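Proline iminopeptidase (Streptomyces halstedii, PDB 3WMR) probably releases N-terminal proline from peptides, and is an amidohydrolase with a hydrophobic tunnel for polyketide substrates. Local coordinates at residues A[62-74]-A[294-308]. Sequence-based numbering, arbitrary orientation.
Sequences YLLAMTSLTEAGW and VPHLEEPERFHEVMI
In this alpha/beta hydrolase fold, the helical turns of 62-74, between strands 49-52 and 76-80, pack on the C-terminal helices just after H293, the predicted catalytic histidine; Y62 and H296 join them at the active-site end. NE2 of H296 donates to the carbonyl O of Y62 at 2.7 Å, with the acceptor close to the imidazole plane but NE2 itself lying 29° out of the carbonyl plane. CG of H296 sits between its backbone N and carbonyl carbon (chi1 62°), which turns the ring up to this oxygen. CD2 of L63 covers one imidazole face, 4.1 Å from the ring centroid, while CB of A65 lies at the edge. Replacing H296 with an alanine is likely to leave the Y62 carbonyl without this donor and L63 without its aromatic platform. Next along, SD of M66 meets CZ of F303 at 3.9 Å, a Met-aromatic contact. Midway along, OG of S68 and ND1 of H304 share a hydrogen bond of 3.0 Å; at the far end CD1 of I308 fits among L69, A72 and W74. Two polar links, with apolar contacts between and beyond them, thus tie the segments together, and Y62 hydrogen-bonds by its hydroxyl to Q125, beside the predicted nucleophile S126.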
loop_
_atom_site.group_PDB
_atom_site.type_symbol
_atom_site.label_atom_id
_atom_site.label_comp_id
_atom_site.label_asym_id
_atom_site.label_seq_id
_atom_site.Cartn_x
_atom_site.Cartn_y
_atom_site.Cartn_z
ATOM N N TYR A 62 3.743 -2.688 -8.998
ATOM C CA TYR A 62 2.454 -2.054 -9.355
ATOM C C TYR A 62 2.410 -0.534 -9.112
ATOM O O TYR A 62 1.486 0.133 -9.568
ATOM C CB TYR A 62 1.283 -2.746 -8.632
ATOM C CG TYR A 62 1.078 -2.295 -7.181
ATOM C CD1 TYR A 62 1.916 -2.747 -6.175
ATOM C CD2 TYR A 62 0.032 -1.432 -6.828
ATOM C CE1 TYR A 62 1.754 -2.335 -4.861
ATOM C CE2 TYR A 62 -0.147 -1.022 -5.492
ATOM C CZ TYR A 62 0.727 -1.477 -4.520
ATOM O OH TYR A 62 0.599 -1.092 -3.203
ATOM N N LEU A 63 3.396 0.007 -8.390
ATOM C CA LEU A 63 3.486 1.453 -8.158
ATOM C C LEU A 63 4.390 2.170 -9.162
ATOM O O LEU A 63 4.629 3.371 -9.008
ATOM C CB LEU A 63 3.978 1.739 -6.726
ATOM C CG LEU A 63 3.027 1.340 -5.600
ATOM C CD1 LEU A 63 3.646 1.619 -4.242
ATOM C CD2 LEU A 63 1.697 2.064 -5.713
ATOM N N LEU A 64 4.876 1.463 -10.193
ATOM C CA LEU A 64 5.919 2.017 -11.086
ATOM C C LEU A 64 5.447 3.214 -11.911
ATOM O O LEU A 64 6.240 4.061 -12.253
ATOM C CB LEU A 64 6.495 0.941 -12.020
ATOM C CG LEU A 64 7.600 0.081 -11.409
ATOM C CD1 LEU A 64 7.903 -1.121 -12.310
ATOM C CD2 LEU A 64 8.854 0.907 -11.160
ATOM N N ALA A 65 4.153 3.303 -12.166
ATOM C CA ALA A 65 3.538 4.494 -12.765
ATOM C C ALA A 65 3.931 5.814 -12.111
ATOM O O ALA A 65 4.006 6.851 -12.768
ATOM C CB ALA A 65 2.031 4.351 -12.718
ATOM N N MET A 66 4.185 5.778 -10.811
ATOM C CA MET A 66 4.482 6.986 -10.057
ATOM C C MET A 66 5.862 7.603 -10.318
ATOM O O MET A 66 6.201 8.640 -9.738
ATOM C CB MET A 66 4.279 6.700 -8.565
ATOM C CG MET A 66 2.826 6.379 -8.256
ATOM S SD MET A 66 2.469 6.223 -6.491
ATOM C CE MET A 66 2.979 7.838 -5.916
ATOM N N THR A 67 6.664 6.977 -11.180
ATOM C CA THR A 67 7.840 7.653 -11.750
ATOM C C THR A 67 7.440 8.906 -12.535
ATOM O O THR A 67 8.279 9.745 -12.803
ATOM C CB THR A 67 8.650 6.739 -12.686
ATOM O OG1 THR A 67 7.791 6.241 -13.708
ATOM C CG2 THR A 67 9.265 5.558 -11.916
ATOM N N SER A 68 6.167 9.037 -12.905
ATOM C CA SER A 68 5.691 10.258 -13.548
ATOM C C SER A 68 5.991 11.502 -12.721
ATOM O O SER A 68 6.269 12.558 -13.266
ATOM C CB SER A 68 4.189 10.180 -13.832
ATOM O OG SER A 68 3.422 10.222 -12.632
ATOM N N LEU A 69 5.936 11.393 -11.396
ATOM C CA LEU A 69 6.226 12.545 -10.548
ATOM C C LEU A 69 7.599 13.192 -10.779
ATOM O O LEU A 69 7.748 14.396 -10.547
ATOM C CB LEU A 69 6.065 12.180 -9.053
ATOM C CG LEU A 69 4.742 11.513 -8.667
ATOM C CD1 LEU A 69 4.796 11.102 -7.202
ATOM C CD2 LEU A 69 3.550 12.414 -8.924
ATOM N N THR A 70 8.588 12.414 -11.245
ATOM C CA THR A 70 9.921 12.964 -11.548
ATOM C C THR A 70 9.857 13.977 -12.701
ATOM O O THR A 70 10.734 14.814 -12.845
ATOM C CB THR A 70 10.967 11.877 -11.874
ATOM O OG1 THR A 70 10.576 11.169 -13.064
ATOM C CG2 THR A 70 11.116 10.901 -10.716
ATOM N N GLU A 71 8.788 13.925 -13.477
ATOM C CA GLU A 71 8.561 14.867 -14.574
ATOM C C GLU A 71 8.461 16.301 -14.033
ATOM O O GLU A 71 8.835 17.260 -14.720
ATOM C CB GLU A 71 7.283 14.459 -15.301
ATOM C CG GLU A 71 6.943 15.197 -16.578
ATOM C CD GLU A 71 5.462 15.087 -16.892
ATOM O OE1 GLU A 71 4.930 13.951 -16.882
ATOM O OE2 GLU A 71 4.828 16.141 -17.123
ATOM N N ALA A 72 7.990 16.431 -12.789
ATOM C CA ALA A 72 7.835 17.732 -12.129
ATOM C C ALA A 72 8.916 17.990 -11.081
ATOM O O ALA A 72 8.759 18.865 -10.224
ATOM C CB ALA A 72 6.446 17.835 -11.497
ATOM N N GLY A 73 10.013 17.239 -11.154
ATOM C CA GLY A 73 11.169 17.452 -10.282
ATOM C C GLY A 73 11.240 16.620 -9.001
ATOM O O GLY A 73 12.193 16.747 -8.242
ATOM N N TRP A 74 10.256 15.768 -8.757
ATOM C CA TRP A 74 10.233 14.966 -7.527
ATOM C C TRP A 74 11.019 13.673 -7.700
ATOM O O TRP A 74 10.658 12.851 -8.550
ATOM C CB TRP A 74 8.786 14.654 -7.129
ATOM C CG TRP A 74 8.060 15.885 -6.835
ATOM C CD1 TRP A 74 7.337 16.638 -7.716
ATOM C CD2 TRP A 74 8.019 16.574 -5.583
ATOM N NE1 TRP A 74 6.854 17.751 -7.093
ATOM C CE2 TRP A 74 7.250 17.736 -5.777
ATOM C CE3 TRP A 74 8.564 16.317 -4.313
ATOM C CZ2 TRP A 74 6.994 18.651 -4.753
ATOM C CZ3 TRP A 74 8.311 17.237 -3.280
ATOM C CH2 TRP A 74 7.525 18.388 -3.512
ATOM N N VAL A 294 -6.451 1.215 -7.389
ATOM C CA VAL A 294 -5.204 1.610 -8.032
ATOM C C VAL A 294 -5.376 2.806 -8.971
ATOM O O VAL A 294 -5.125 2.683 -10.175
ATOM C CB VAL A 294 -4.541 0.424 -8.768
ATOM C CG1 VAL A 294 -4.007 -0.585 -7.765
ATOM C CG2 VAL A 294 -5.500 -0.249 -9.746
ATOM N N PRO A 295 -5.769 3.976 -8.420
ATOM C CA PRO A 295 -6.013 5.193 -9.211
ATOM C C PRO A 295 -4.819 5.694 -10.044
ATOM O O PRO A 295 -5.005 6.339 -11.094
ATOM C CB PRO A 295 -6.425 6.229 -8.162
ATOM C CG PRO A 295 -5.933 5.706 -6.851
ATOM C CD PRO A 295 -5.942 4.211 -6.970
ATOM N N HIS A 296 -3.608 5.396 -9.592
ATOM C CA HIS A 296 -2.420 5.718 -10.340
ATOM C C HIS A 296 -2.342 4.974 -11.695
ATOM O O HIS A 296 -1.535 5.339 -12.518
ATOM C CB HIS A 296 -1.165 5.436 -9.513
ATOM C CG HIS A 296 -0.998 4.006 -9.127
ATOM N ND1 HIS A 296 -1.715 3.419 -8.098
ATOM C CD2 HIS A 296 -0.176 3.048 -9.608
ATOM C CE1 HIS A 296 -1.354 2.156 -7.981
ATOM N NE2 HIS A 296 -0.413 1.907 -8.878
ATOM N N LEU A 297 -3.141 3.914 -11.856
ATOM C CA LEU A 297 -3.242 3.135 -13.089
ATOM C C LEU A 297 -4.558 3.418 -13.789
ATOM O O LEU A 297 -4.611 3.560 -15.010
ATOM C CB LEU A 297 -3.137 1.636 -12.772
ATOM C CG LEU A 297 -1.723 1.143 -12.454
ATOM C CD1 LEU A 297 -1.750 -0.284 -11.944
ATOM C CD2 LEU A 297 -0.830 1.248 -13.685
ATOM N N GLU A 298 -5.618 3.499 -12.997
ATOM C CA GLU A 298 -6.965 3.677 -13.493
ATOM C C GLU A 298 -7.221 5.074 -14.010
ATOM O O GLU A 298 -7.895 5.238 -15.031
ATOM C CB GLU A 298 -7.979 3.309 -12.402
ATOM C CG GLU A 298 -7.935 1.827 -12.068
ATOM C CD GLU A 298 -8.548 1.496 -10.724
ATOM O OE1 GLU A 298 -8.382 2.299 -9.784
ATOM O OE2 GLU A 298 -9.222 0.453 -10.630
ATOM N N GLU A 299 -6.699 6.081 -13.312
ATOM C CA GLU A 299 -6.787 7.469 -13.776
ATOM C C GLU A 299 -5.398 8.082 -13.733
ATOM O O GLU A 299 -5.115 8.924 -12.879
ATOM C CB GLU A 299 -7.754 8.268 -12.904
ATOM C CG GLU A 299 -9.180 7.774 -12.984
ATOM C CD GLU A 299 -10.141 8.685 -12.264
ATOM O OE1 GLU A 299 -10.376 9.778 -12.794
ATOM O OE2 GLU A 299 -10.676 8.311 -11.192
ATOM N N PRO A 300 -4.517 7.642 -14.649
ATOM C CA PRO A 300 -3.097 7.974 -14.546
ATOM C C PRO A 300 -2.830 9.469 -14.439
ATOM O O PRO A 300 -2.017 9.905 -13.613
ATOM C CB PRO A 300 -2.494 7.414 -15.839
ATOM C CG PRO A 300 -3.502 6.490 -16.409
ATOM C CD PRO A 300 -4.840 6.909 -15.885
ATOM N N GLU A 301 -3.513 10.251 -15.263
ATOM C CA GLU A 301 -3.271 11.692 -15.332
ATOM C C GLU A 301 -3.866 12.427 -14.140
ATOM O O GLU A 301 -3.216 13.285 -13.565
ATOM C CB GLU A 301 -3.831 12.262 -16.634
ATOM C CG GLU A 301 -3.153 11.677 -17.859
ATOM C CD GLU A 301 -4.046 11.646 -19.081
ATOM O OE1 GLU A 301 -3.527 11.933 -20.179
ATOM O OE2 GLU A 301 -5.256 11.338 -18.954
ATOM N N ARG A 302 -5.097 12.088 -13.769
ATOM C CA ARG A 302 -5.760 12.751 -12.640
ATOM C C ARG A 302 -5.049 12.473 -11.293
ATOM O O ARG A 302 -4.937 13.356 -10.448
ATOM C CB ARG A 302 -7.235 12.343 -12.581
ATOM C CG ARG A 302 -8.053 13.013 -11.479
ATOM C CD ARG A 302 -8.015 14.526 -11.590
ATOM N NE ARG A 302 -8.485 15.190 -10.369
ATOM C CZ ARG A 302 -8.239 16.464 -10.064
ATOM N NH1 ARG A 302 -7.520 17.241 -10.876
ATOM N NH2 ARG A 302 -8.706 16.969 -8.932
ATOM N N PHE A 303 -4.574 11.245 -11.118
ATOM C CA PHE A 303 -3.789 10.891 -9.957
ATOM C C PHE A 303 -2.500 11.722 -9.885
ATOM O O PHE A 303 -2.147 12.276 -8.822
ATOM C CB PHE A 303 -3.472 9.393 -9.967
ATOM C CG PHE A 303 -2.555 8.975 -8.865
ATOM C CD1 PHE A 303 -3.064 8.524 -7.656
ATOM C CD2 PHE A 303 -1.185 9.060 -9.026
ATOM C CE1 PHE A 303 -2.220 8.156 -6.631
ATOM C CE2 PHE A 303 -0.334 8.684 -8.014
ATOM C CZ PHE A 303 -0.855 8.233 -6.809
ATOM N N HIS A 304 -1.799 11.796 -11.012
ATOM C CA HIS A 304 -0.606 12.625 -11.142
ATOM C C HIS A 304 -0.886 14.079 -10.761
ATOM O O HIS A 304 -0.171 14.636 -9.939
ATOM C CB HIS A 304 -0.059 12.551 -12.571
ATOM C CG HIS A 304 1.105 13.454 -12.816
ATOM N ND1 HIS A 304 2.411 13.025 -12.726
ATOM C CD2 HIS A 304 1.159 14.762 -13.158
ATOM C CE1 HIS A 304 3.220 14.032 -13.001
ATOM N NE2 HIS A 304 2.485 15.099 -13.259
ATOM N N GLU A 305 -1.913 14.685 -11.366
ATOM C CA GLU A 305 -2.306 16.059 -11.043
ATOM C C GLU A 305 -2.582 16.247 -9.544
ATOM O O GLU A 305 -2.177 17.245 -8.949
ATOM C CB GLU A 305 -3.555 16.475 -11.827
ATOM C CG GLU A 305 -3.329 16.721 -13.314
ATOM C CD GLU A 305 -4.627 16.919 -14.096
ATOM O OE1 GLU A 305 -5.730 16.805 -13.501
ATOM O OE2 GLU A 305 -4.544 17.182 -15.321
ATOM N N VAL A 306 -3.281 15.292 -8.943
ATOM C CA VAL A 306 -3.656 15.409 -7.534
ATOM C C VAL A 306 -2.408 15.356 -6.664
ATOM O O VAL A 306 -2.219 16.200 -5.805
ATOM C CB VAL A 306 -4.670 14.331 -7.121
ATOM C CG1 VAL A 306 -4.836 14.287 -5.599
ATOM C CG2 VAL A 306 -6.011 14.607 -7.776
ATOM N N MET A 307 -1.536 14.396 -6.946
ATOM C CA MET A 307 -0.278 14.262 -6.238
ATOM C C MET A 307 0.600 15.500 -6.358
ATOM O O MET A 307 1.061 16.039 -5.354
ATOM C CB MET A 307 0.472 13.023 -6.720
ATOM C CG MET A 307 -0.076 11.717 -6.163
ATOM S SD MET A 307 0.055 11.614 -4.358
ATOM C CE MET A 307 1.824 11.658 -4.138
ATOM N N ILE A 308 0.818 15.974 -7.582
ATOM C CA ILE A 308 1.661 17.152 -7.776
ATOM C C ILE A 308 1.121 18.374 -7.026
ATOM O O ILE A 308 1.894 19.118 -6.409
ATOM C CB ILE A 308 1.831 17.487 -9.274
ATOM C CG1 ILE A 308 2.612 16.379 -9.973
ATOM C CG2 ILE A 308 2.539 18.825 -9.456
ATOM C CD1 ILE A 308 3.986 16.112 -9.402
#